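Long-range contact in cystalysin (Treponema denticola, PDB 1C7O), which belongs to the class I and II aminotransferase family of PLP-dependent proteins, which share the fold-type I architecture: residues A[104-109]-A[128-133]. Residues are numbered along the deposited sequence; the frame is centred on the assembly and turned at random.
Sequences NAVREF and MAIKNQ
V106 and Q133 cover the most surface between 104-109 and 128-133, the valine branch lying against the amide end of the glutamine. V106 CB and CG1 each lie 3.5 Å from Q133 NE2. CG1, anti to the backbone N (chi1 168°), also comes to 3.6 Å from A129 O, and CG2 touches the alanine too, 4.1 Å from A129 CB, and more loosely I130 CG1. Both segments belong to the large, PLP-binding domain of a fold-type I enzyme: helix 98-109, strand 115-118 and helix 125-131 follow one another in the chain, the two helices packing side by side against the central mixed sheet. I130 rests on that strand through V116 and I118, and V106 reaches W201 of strand 199-203. Polar contacts centre on the Q133 amide, which a side chain extended beyond CG brings back to A129. NE2 donates to A129 O at 2.7 Å, on a carbonyl lone pair, and to F103 O of the facing helix; two backbone carbonyls thus fix the rotation of the amide and tie the two helices together. OE1 receives R107 NH1 at 2.9 Å, near the guanidinium plane and at its edge, but the N-H...O angle of 116° makes this bond weak; the guanidinium and amide planes stand 46° apart. R107 NH1 also makes a weak hydrogen bond to A267 O of the second subunit, which places this edge of the contact at the dimer interface.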
ATOM      1  N   ASN A 104     -11.201   1.729  -6.527  1.00 25.30           N
ATOM      2  CA  ASN A 104     -12.038   2.003  -5.379  1.00 25.62           C
ATOM      3  C   ASN A 104     -13.222   2.894  -5.746  1.00 25.65           C
ATOM      4  O   ASN A 104     -14.304   2.778  -5.162  1.00 24.72           O
ATOM      5  CB  ASN A 104     -11.206   2.645  -4.271  1.00 24.89           C
ATOM      6  CG  ASN A 104     -11.925   2.648  -2.950  1.00 27.18           C
ATOM      7  OD1 ASN A 104     -12.264   1.588  -2.410  1.00 27.16           O
ATOM      8  ND2 ASN A 104     -12.178   3.837  -2.420  1.00 26.62           N
ATOM      9  N   ALA A 105     -13.017   3.783  -6.711  1.00 25.56           N
ATOM     10  CA  ALA A 105     -14.084   4.667  -7.165  1.00 26.19           C
ATOM     11  C   ALA A 105     -15.198   3.830  -7.814  1.00 26.04           C
ATOM     12  O   ALA A 105     -16.385   4.015  -7.522  1.00 23.25           O
ATOM     13  CB  ALA A 105     -13.533   5.675  -8.166  1.00 25.82           C
ATOM     14  N   VAL A 106     -14.796   2.910  -8.690  1.00 25.87           N
ATOM     15  CA  VAL A 106     -15.731   2.032  -9.386  1.00 25.68           C
ATOM     16  C   VAL A 106     -16.535   1.227  -8.386  1.00 28.33           C
ATOM     17  O   VAL A 106     -17.767   1.179  -8.445  1.00 29.04           O
ATOM     18  CB  VAL A 106     -14.990   1.030 -10.287  1.00 22.85           C
ATOM     19  CG1 VAL A 106     -15.946  -0.049 -10.760  1.00 22.18           C
ATOM     20  CG2 VAL A 106     -14.371   1.748 -11.460  1.00 19.39           C
ATOM     21  N   ARG A 107     -15.803   0.591  -7.476  1.00 29.70           N
ATOM     22  CA  ARG A 107     -16.373  -0.257  -6.438  1.00 30.42           C
ATOM     23  C   ARG A 107     -17.401   0.411  -5.537  1.00 28.99           C
ATOM     24  O   ARG A 107     -18.415  -0.193  -5.196  1.00 29.57           O
ATOM     25  CB  ARG A 107     -15.238  -0.848  -5.588  1.00 32.88           C
ATOM     26  CG  ARG A 107     -15.685  -1.517  -4.297  1.00 36.09           C
ATOM     27  CD  ARG A 107     -14.624  -2.470  -3.742  1.00 42.61           C
ATOM     28  NE  ARG A 107     -13.290  -1.876  -3.622  1.00 48.20           N
ATOM     29  CZ  ARG A 107     -12.314  -2.010  -4.521  1.00 49.77           C
ATOM     30  NH1 ARG A 107     -12.508  -2.723  -5.627  1.00 50.42           N
ATOM     31  NH2 ARG A 107     -11.134  -1.437  -4.306  1.00 49.10           N
ATOM     32  N   GLU A 108     -17.152   1.659  -5.164  1.00 28.93           N
ATOM     33  CA  GLU A 108     -18.061   2.370  -4.273  1.00 28.57           C
ATOM     34  C   GLU A 108     -19.229   3.110  -4.917  1.00 27.83           C
ATOM     35  O   GLU A 108     -20.341   3.083  -4.394  1.00 26.41           O
ATOM     36  CB  GLU A 108     -17.268   3.356  -3.414  1.00 26.15           C
ATOM     37  CG  GLU A 108     -18.126   4.248  -2.530  1.00 26.51           C
ATOM     38  CD  GLU A 108     -19.006   3.465  -1.569  1.00 27.32           C
ATOM     39  OE1 GLU A 108     -18.660   2.310  -1.230  1.00 26.90           O
ATOM     40  OE2 GLU A 108     -20.040   4.016  -1.141  1.00 28.10           O
ATOM     41  N   PHE A 109     -18.984   3.760  -6.049  1.00 27.80           N
ATOM     42  CA  PHE A 109     -20.025   4.543  -6.699  1.00 26.54           C
ATOM     43  C   PHE A 109     -20.789   3.909  -7.857  1.00 27.93           C
ATOM     44  O   PHE A 109     -21.575   4.587  -8.522  1.00 28.00           O
ATOM     45  CB  PHE A 109     -19.445   5.893  -7.127  1.00 25.39           C
ATOM     46  CG  PHE A 109     -18.760   6.632  -6.012  1.00 23.39           C
ATOM     47  CD1 PHE A 109     -17.396   6.481  -5.796  1.00 21.95           C
ATOM     48  CD2 PHE A 109     -19.488   7.437  -5.145  1.00 22.11           C
ATOM     49  CE1 PHE A 109     -16.769   7.117  -4.729  1.00 22.63           C
ATOM     50  CE2 PHE A 109     -18.870   8.073  -4.080  1.00 22.25           C
ATOM     51  CZ  PHE A 109     -17.508   7.913  -3.871  1.00 22.73           C
ATOM     52  N   MET A 128      -9.600  -2.343 -16.916  1.00 31.71           N
ATOM     53  CA  MET A 128      -9.576  -3.327 -15.847  1.00 32.39           C
ATOM     54  C   MET A 128     -10.423  -2.929 -14.651  1.00 31.70           C
ATOM     55  O   MET A 128     -11.211  -3.730 -14.150  1.00 30.91           O
ATOM     56  CB  MET A 128      -8.129  -3.576 -15.416  1.00 36.35           C
ATOM     57  CG  MET A 128      -7.309  -4.308 -16.474  1.00 39.05           C
ATOM     58  SD  MET A 128      -5.554  -4.439 -16.090  1.00 44.93           S
ATOM     59  CE  MET A 128      -5.598  -5.500 -14.625  1.00 43.28           C
ATOM     60  N   ALA A 129     -10.264  -1.692 -14.197  1.00 31.20           N
ATOM     61  CA  ALA A 129     -11.017  -1.201 -13.051  1.00 29.47           C
ATOM     62  C   ALA A 129     -12.503  -1.494 -13.217  1.00 28.76           C
ATOM     63  O   ALA A 129     -13.201  -1.836 -12.261  1.00 27.09           O
ATOM     64  CB  ALA A 129     -10.798   0.299 -12.894  1.00 30.40           C
ATOM     65  N   ILE A 130     -12.969  -1.367 -14.452  1.00 28.69           N
ATOM     66  CA  ILE A 130     -14.364  -1.574 -14.781  1.00 26.60           C
ATOM     67  C   ILE A 130     -14.758  -3.030 -15.001  1.00 28.38           C
ATOM     68  O   ILE A 130     -15.451  -3.623 -14.168  1.00 26.74           O
ATOM     69  CB  ILE A 130     -14.738  -0.750 -16.036  1.00 27.17           C
ATOM     70  CG1 ILE A 130     -14.346   0.711 -15.818  1.00 21.84           C
ATOM     71  CG2 ILE A 130     -16.238  -0.852 -16.317  1.00 26.40           C
ATOM     72  CD1 ILE A 130     -14.484   1.570 -17.030  1.00 23.64           C
ATOM     73  N   LYS A 131     -14.302  -3.616 -16.105  1.00 29.80           N
ATOM     74  CA  LYS A 131     -14.678  -4.986 -16.429  1.00 30.24           C
ATOM     75  C   LYS A 131     -14.348  -6.055 -15.399  1.00 30.94           C
ATOM     76  O   LYS A 131     -15.066  -7.055 -15.291  1.00 29.51           O
ATOM     77  CB  LYS A 131     -14.095  -5.398 -17.776  1.00 33.11           C
ATOM     78  CG  LYS A 131     -12.670  -5.905 -17.732  1.00 37.71           C
ATOM     79  CD  LYS A 131     -12.330  -6.560 -19.061  1.00 42.75           C
ATOM     80  CE  LYS A 131     -13.321  -7.685 -19.376  1.00 44.23           C
ATOM     81  NZ  LYS A 131     -13.103  -8.293 -20.721  1.00 47.83           N
ATOM     82  N   ASN A 132     -13.274  -5.861 -14.640  1.00 29.89           N
ATOM     83  CA  ASN A 132     -12.906  -6.861 -13.646  1.00 30.72           C
ATOM     84  C   ASN A 132     -13.837  -6.845 -12.446  1.00 31.52           C
ATOM     85  O   ASN A 132     -13.790  -7.743 -11.609  1.00 32.16           O
ATOM     86  CB  ASN A 132     -11.462  -6.657 -13.183  1.00 29.64           C
ATOM     87  CG  ASN A 132     -10.451  -7.102 -14.220  1.00 29.41           C
ATOM     88  OD1 ASN A 132     -10.807  -7.473 -15.343  1.00 28.33           O
ATOM     89  ND2 ASN A 132      -9.177  -7.062 -13.852  1.00 28.29           N
ATOM     90  N   GLN A 133     -14.687  -5.828 -12.361  1.00 31.62           N
ATOM     91  CA  GLN A 133     -15.612  -5.722 -11.245  1.00 30.35           C
ATOM     92  C   GLN A 133     -17.053  -5.846 -11.723  1.00 31.68           C
ATOM     93  O   GLN A 133     -17.970  -5.313 -11.109  1.00 30.62           O
ATOM     94  CB  GLN A 133     -15.394  -4.395 -10.513  1.00 29.83           C
ATOM     95  CG  GLN A 133     -13.935  -4.152 -10.102  1.00 29.49           C
ATOM     96  CD  GLN A 133     -13.783  -2.997  -9.126  1.00 30.87           C
ATOM     97  OE1 GLN A 133     -14.169  -3.103  -7.963  1.00 33.39           O
ATOM     98  NE2 GLN A 133     -13.226  -1.888  -9.597  1.00 27.44           N
TER